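Local coordinates for protein putative enoyl-CoA hydratase/isomerase (Bordetella parapertussis, PDB 3ISA) that probably acts on acyl-CoA thioesters as a hydratase or isomerase of the crotonase family, though its own substrate and reaction remain to be established, at residues F117-F131 and F166-C180. Residues are numbered along the deposited sequence; the frame is centred on the assembly and turned at random. Where two conformers were deposited one is given.
Sequences FAACKWRYCTPEAGF and FDADEARRIGFVRDC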
# COMPACT_ATOMS: atom_id res chain seq x y z
N PHE D 117 -6.24 23.71 -13.92
CA PHE D 117 -5.11 23.75 -14.82
C PHE D 117 -4.13 22.59 -14.55
O PHE D 117 -3.76 21.85 -15.48
CB PHE D 117 -4.43 25.12 -14.65
CG PHE D 117 -3.33 25.38 -15.63
CD1 PHE D 117 -3.62 25.77 -16.93
CD2 PHE D 117 -1.99 25.29 -15.24
CE1 PHE D 117 -2.61 26.01 -17.86
CE2 PHE D 117 -0.96 25.54 -16.15
CZ PHE D 117 -1.28 25.91 -17.47
N ALA D 118 -3.76 22.40 -13.28
CA ALA D 118 -2.83 21.33 -12.84
C ALA D 118 -3.33 19.92 -13.16
O ALA D 118 -2.52 19.04 -13.48
CB ALA D 118 -2.54 21.45 -11.32
N ALA D 119 -4.65 19.72 -13.08
CA ALA D 119 -5.29 18.42 -13.35
C ALA D 119 -5.14 17.98 -14.81
O ALA D 119 -5.29 16.81 -15.13
CB ALA D 119 -6.78 18.48 -12.95
N CYS D 120 -4.87 18.94 -15.70
CA CYS D 120 -4.69 18.65 -17.12
C CYS D 120 -3.27 18.22 -17.43
O CYS D 120 -2.34 18.72 -16.81
CB CYS D 120 -5.05 19.87 -17.95
SG CYS D 120 -6.79 20.27 -17.84
N LYS D 121 -3.11 17.30 -18.39
CA LYS D 121 -1.83 16.66 -18.66
C LYS D 121 -0.89 17.54 -19.48
O LYS D 121 0.30 17.61 -19.17
CB LYS D 121 -2.04 15.32 -19.36
CG LYS D 121 -2.82 14.26 -18.54
CD LYS D 121 -2.01 13.79 -17.31
CE LYS D 121 -2.89 13.14 -16.21
NZ LYS D 121 -3.72 14.14 -15.42
N TRP D 122 -1.41 18.19 -20.52
CA TRP D 122 -0.64 19.16 -21.32
C TRP D 122 -1.01 20.56 -20.83
O TRP D 122 -2.18 20.94 -20.84
CB TRP D 122 -0.93 19.00 -22.82
CG TRP D 122 -0.34 17.77 -23.50
CD1 TRP D 122 -0.03 16.57 -22.93
CD2 TRP D 122 -0.01 17.65 -24.89
NE1 TRP D 122 0.48 15.70 -23.88
CE2 TRP D 122 0.49 16.34 -25.09
CE3 TRP D 122 -0.09 18.52 -25.99
CZ2 TRP D 122 0.92 15.89 -26.34
CZ3 TRP D 122 0.35 18.06 -27.23
CH2 TRP D 122 0.83 16.76 -27.39
N ARG D 123 -0.02 21.32 -20.36
CA ARG D 123 -0.30 22.61 -19.75
C ARG D 123 0.57 23.69 -20.38
O ARG D 123 1.80 23.58 -20.39
CB ARG D 123 -0.07 22.56 -18.24
CG ARG D 123 -0.83 21.46 -17.52
CD ARG D 123 -0.45 21.37 -16.04
NE ARG D 123 0.93 20.94 -15.83
CZ ARG D 123 1.36 19.67 -15.90
NH1 ARG D 123 2.65 19.39 -15.70
NH2 ARG D 123 0.51 18.68 -16.16
N TYR D 124 -0.08 24.72 -20.91
CA TYR D 124 0.61 25.85 -21.55
C TYR D 124 0.06 27.14 -20.98
O TYR D 124 -1.10 27.21 -20.58
CB TYR D 124 0.40 25.83 -23.07
CG TYR D 124 1.07 24.69 -23.80
CD1 TYR D 124 2.38 24.83 -24.29
CD2 TYR D 124 0.40 23.49 -24.02
CE1 TYR D 124 3.00 23.78 -24.97
CE2 TYR D 124 1.01 22.44 -24.70
CZ TYR D 124 2.31 22.60 -25.17
OH TYR D 124 2.91 21.56 -25.84
N CYS D 125 0.89 28.18 -20.95
CA CYS D 125 0.38 29.49 -20.57
C CYS D 125 1.04 30.61 -21.39
O CYS D 125 2.06 30.38 -22.03
CB CYS D 125 0.54 29.75 -19.07
SG CYS D 125 2.24 29.97 -18.50
N THR D 126 0.44 31.79 -21.38
CA THR D 126 1.04 32.98 -21.99
C THR D 126 2.25 33.42 -21.14
O THR D 126 2.27 33.17 -19.94
CB THR D 126 0.02 34.14 -22.11
OG1 THR D 126 -0.59 34.40 -20.83
CG2 THR D 126 -1.05 33.84 -23.16
N PRO D 127 3.26 34.07 -21.77
CA PRO D 127 4.43 34.53 -21.00
C PRO D 127 4.10 35.48 -19.85
O PRO D 127 4.88 35.59 -18.90
CB PRO D 127 5.28 35.28 -22.04
CG PRO D 127 4.87 34.71 -23.33
CD PRO D 127 3.41 34.37 -23.20
N GLU D 128 2.95 36.15 -19.92
CA GLU D 128 2.51 37.11 -18.91
C GLU D 128 1.60 36.49 -17.82
O GLU D 128 1.17 37.19 -16.90
CB GLU D 128 1.79 38.29 -19.58
CG GLU D 128 2.57 38.97 -20.72
CD GLU D 128 2.37 38.30 -22.09
OE1 GLU D 128 1.60 37.32 -22.19
OE2 GLU D 128 2.99 38.77 -23.07
N ALA D 129 1.32 35.19 -17.92
CA ALA D 129 0.39 34.53 -16.98
C ALA D 129 0.97 34.38 -15.57
O ALA D 129 2.19 34.31 -15.39
CB ALA D 129 -0.04 33.16 -17.52
N GLY D 130 0.09 34.34 -14.58
CA GLY D 130 0.49 34.23 -13.18
C GLY D 130 -0.42 33.26 -12.44
O GLY D 130 -1.57 33.04 -12.85
N PHE D 131 0.11 32.66 -11.38
CA PHE D 131 -0.59 31.61 -10.66
C PHE D 131 -0.38 31.81 -9.17
O PHE D 131 0.73 32.13 -8.74
CB PHE D 131 -0.05 30.21 -11.03
CG PHE D 131 -0.01 29.91 -12.51
CD1 PHE D 131 -1.10 29.32 -13.16
CD2 PHE D 131 1.15 30.18 -13.26
CE1 PHE D 131 -1.05 29.02 -14.53
CE2 PHE D 131 1.21 29.90 -14.63
CZ PHE D 131 0.10 29.32 -15.27
N PHE D 166 3.45 32.63 -8.33
CA PHE D 166 4.55 32.35 -9.27
C PHE D 166 4.15 32.65 -10.71
O PHE D 166 2.99 32.50 -11.10
CB PHE D 166 5.10 30.92 -9.12
CG PHE D 166 4.09 29.82 -9.36
CD1 PHE D 166 4.09 29.09 -10.56
CD2 PHE D 166 3.18 29.46 -8.37
CE1 PHE D 166 3.18 28.06 -10.78
CE2 PHE D 166 2.25 28.43 -8.58
CZ PHE D 166 2.26 27.73 -9.79
N ASP D 167 5.13 33.11 -11.49
CA ASP D 167 4.89 33.54 -12.87
C ASP D 167 5.18 32.45 -13.89
O ASP D 167 5.63 31.35 -13.54
CB ASP D 167 5.68 34.83 -13.18
CG ASP D 167 7.19 34.60 -13.41
OD1 ASP D 167 7.75 33.54 -13.05
OD2 ASP D 167 7.84 35.52 -13.97
N ALA D 168 4.93 32.78 -15.16
CA ALA D 168 5.15 31.87 -16.28
C ALA D 168 6.56 31.28 -16.36
O ALA D 168 6.71 30.07 -16.61
CB ALA D 168 4.78 32.56 -17.58
N ASP D 169 7.59 32.11 -16.15
CA ASP D 169 8.99 31.65 -16.16
C ASP D 169 9.26 30.62 -15.09
O ASP D 169 9.82 29.56 -15.39
CB ASP D 169 9.97 32.82 -16.00
CG ASP D 169 10.06 33.69 -17.24
OD1 ASP D 169 9.85 33.17 -18.36
OD2 ASP D 169 10.35 34.90 -17.09
N GLU D 170 8.84 30.92 -13.86
CA GLU D 170 8.95 29.96 -12.76
C GLU D 170 8.15 28.70 -13.02
O GLU D 170 8.66 27.60 -12.83
CB GLU D 170 8.55 30.56 -11.40
CG GLU D 170 8.82 29.56 -10.26
CD GLU D 170 8.59 30.09 -8.85
OE1 GLU D 170 8.33 31.30 -8.66
OE2 GLU D 170 8.69 29.25 -7.91
N ALA D 171 6.90 28.87 -13.48
CA ALA D 171 6.05 27.71 -13.85
C ALA D 171 6.73 26.78 -14.86
O ALA D 171 6.69 25.56 -14.71
CB ALA D 171 4.70 28.20 -14.37
N ARG D 172 7.41 27.37 -15.85
CA ARG D 172 8.17 26.59 -16.83
C ARG D 172 9.38 25.86 -16.22
O ARG D 172 9.55 24.66 -16.47
CB ARG D 172 8.60 27.46 -18.04
CG ARG D 172 8.79 26.64 -19.32
CD ARG D 172 9.96 27.12 -20.18
NE ARG D 172 9.61 28.24 -21.06
CZ ARG D 172 9.87 29.52 -20.81
NH1 ARG D 172 9.50 30.45 -21.68
NH2 ARG D 172 10.52 29.88 -19.71
N ARG D 173 10.17 26.58 -15.42
CA ARG D 173 11.34 26.01 -14.75
C ARG D 173 11.00 24.78 -13.90
O ARG D 173 11.69 23.76 -14.00
CB ARG D 173 12.04 27.08 -13.91
CG ARG D 173 13.13 27.84 -14.67
CD ARG D 173 13.20 29.32 -14.28
NE ARG D 173 12.95 29.55 -12.85
CZ ARG D 173 12.47 30.69 -12.36
NH1 ARG D 173 12.25 30.82 -11.06
NH2 ARG D 173 12.18 31.70 -13.17
N ILE D 174 9.94 24.87 -13.10
CA ILE D 174 9.56 23.79 -12.20
C ILE D 174 8.74 22.67 -12.87
O ILE D 174 8.38 21.68 -12.21
CB ILE D 174 8.85 24.35 -10.94
CG1 ILE D 174 7.47 24.92 -11.31
CG2 ILE D 174 9.73 25.42 -10.27
CD1 ILE D 174 6.73 25.59 -10.15
N GLY D 175 8.47 22.81 -14.17
CA GLY D 175 7.74 21.80 -14.93
C GLY D 175 6.23 21.86 -14.77
O GLY D 175 5.52 20.91 -15.14
N PHE D 176 5.73 22.98 -14.24
CA PHE D 176 4.29 23.19 -14.11
C PHE D 176 3.64 23.46 -15.48
O PHE D 176 2.47 23.13 -15.69
CB PHE D 176 3.98 24.30 -13.08
CG PHE D 176 2.52 24.37 -12.70
CD1 PHE D 176 1.87 23.27 -12.13
CD2 PHE D 176 1.79 25.53 -12.90
CE1 PHE D 176 0.51 23.34 -11.78
CE2 PHE D 176 0.43 25.61 -12.56
CZ PHE D 176 -0.21 24.51 -12.00
N VAL D 177 4.38 24.08 -16.40
CA VAL D 177 3.90 24.21 -17.79
C VAL D 177 4.90 23.56 -18.75
O VAL D 177 6.10 23.51 -18.46
CB VAL D 177 3.57 25.69 -18.21
CG1 VAL D 177 2.43 26.26 -17.36
CG2 VAL D 177 4.79 26.60 -18.13
N ARG D 178 4.39 23.03 -19.86
CA ARG D 178 5.22 22.44 -20.92
C ARG D 178 6.06 23.53 -21.54
O ARG D 178 7.26 23.36 -21.77
CB ARG D 178 4.35 21.85 -22.02
CG ARG D 178 4.06 20.40 -21.86
CD ARG D 178 2.91 19.97 -22.76
NE ARG D 178 3.35 19.46 -24.06
CZ ARG D 178 3.67 18.18 -24.31
NH1 ARG D 178 4.05 17.81 -25.52
NH2 ARG D 178 3.61 17.28 -23.33
N ASP D 179 5.41 24.65 -21.80
CA ASP D 179 6.04 25.79 -22.41
C ASP D 179 5.13 26.99 -22.29
O ASP D 179 3.95 26.86 -21.93
CB ASP D 179 6.35 25.53 -23.90
CG ASP D 179 7.69 26.11 -24.32
OD1 ASP D 179 7.91 27.33 -24.11
OD2 ASP D 179 8.52 25.34 -24.85
N CYS D 180 5.70 28.15 -22.58
CA CYS D 180 4.94 29.36 -22.72
C CYS D 180 4.57 29.53 -24.18
O CYS D 180 5.34 29.15 -25.07
CB CYS D 180 5.75 30.55 -22.21
SG CYS D 180 6.04 30.39 -20.44
O HOH W 1 3.27 17.44 -20.87
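Arg178 and the strand 122-125 show how one long side chain can dock a late segment of the crotonase fold onto its central sheet, where 179-180 runs alongside 122-125 as a short, weakly bonded edge strand of this chain's sheet. The Arg178 backbone N donates to Arg123 O (2.7 Å). From there CB, still near Arg123 O, sits over one face of the Tyr124 ring, a CH-pi contact 4.0 Å from the centroid; CG passes the same carbonyl oxygen more loosely, and CD meets Tyr124 CZ and OH. The bend at chi3 (93°) then turns NE to the phenol: NE donates to Tyr124 OH at 2.8 Å, with the oxygen close to the guanidinium plane. CZ lies over the Trp122 indole, whose plane is only 8° from that of the guanidinium, so stacking, a cation-pi contact and the NE bond together fix its rotation. NH1 lies above the six-membered part of the indole, near CZ2 and CH2, and NH2 above NE1.

Arg123 donates in the opposite direction, from NE to Phe176 O (2.7 Å) and from NH1 to Gly175 O, both acceptors lying close to its guanidinium plane; Gly175 is the glycine of the Schellman motif that follows helix 168-173. NH1 also makes a salt bridge to Asp154 of a neighbouring subunit.

Deeper in, Phe117, Phe131, Phe166 and Phe176 form an aromatic cluster. The Phe176 edge meets the Phe131 face in a T-shaped pair (planes at 89°). In the small separate sheet, where strand 130-132 pairs with strand 165-167, Phe131 and Phe166 form an antiparallel hydrogen-bonded pair, and Phe131 CB rests over the Phe166 ring, 3.6 Å from Phe166 CZ.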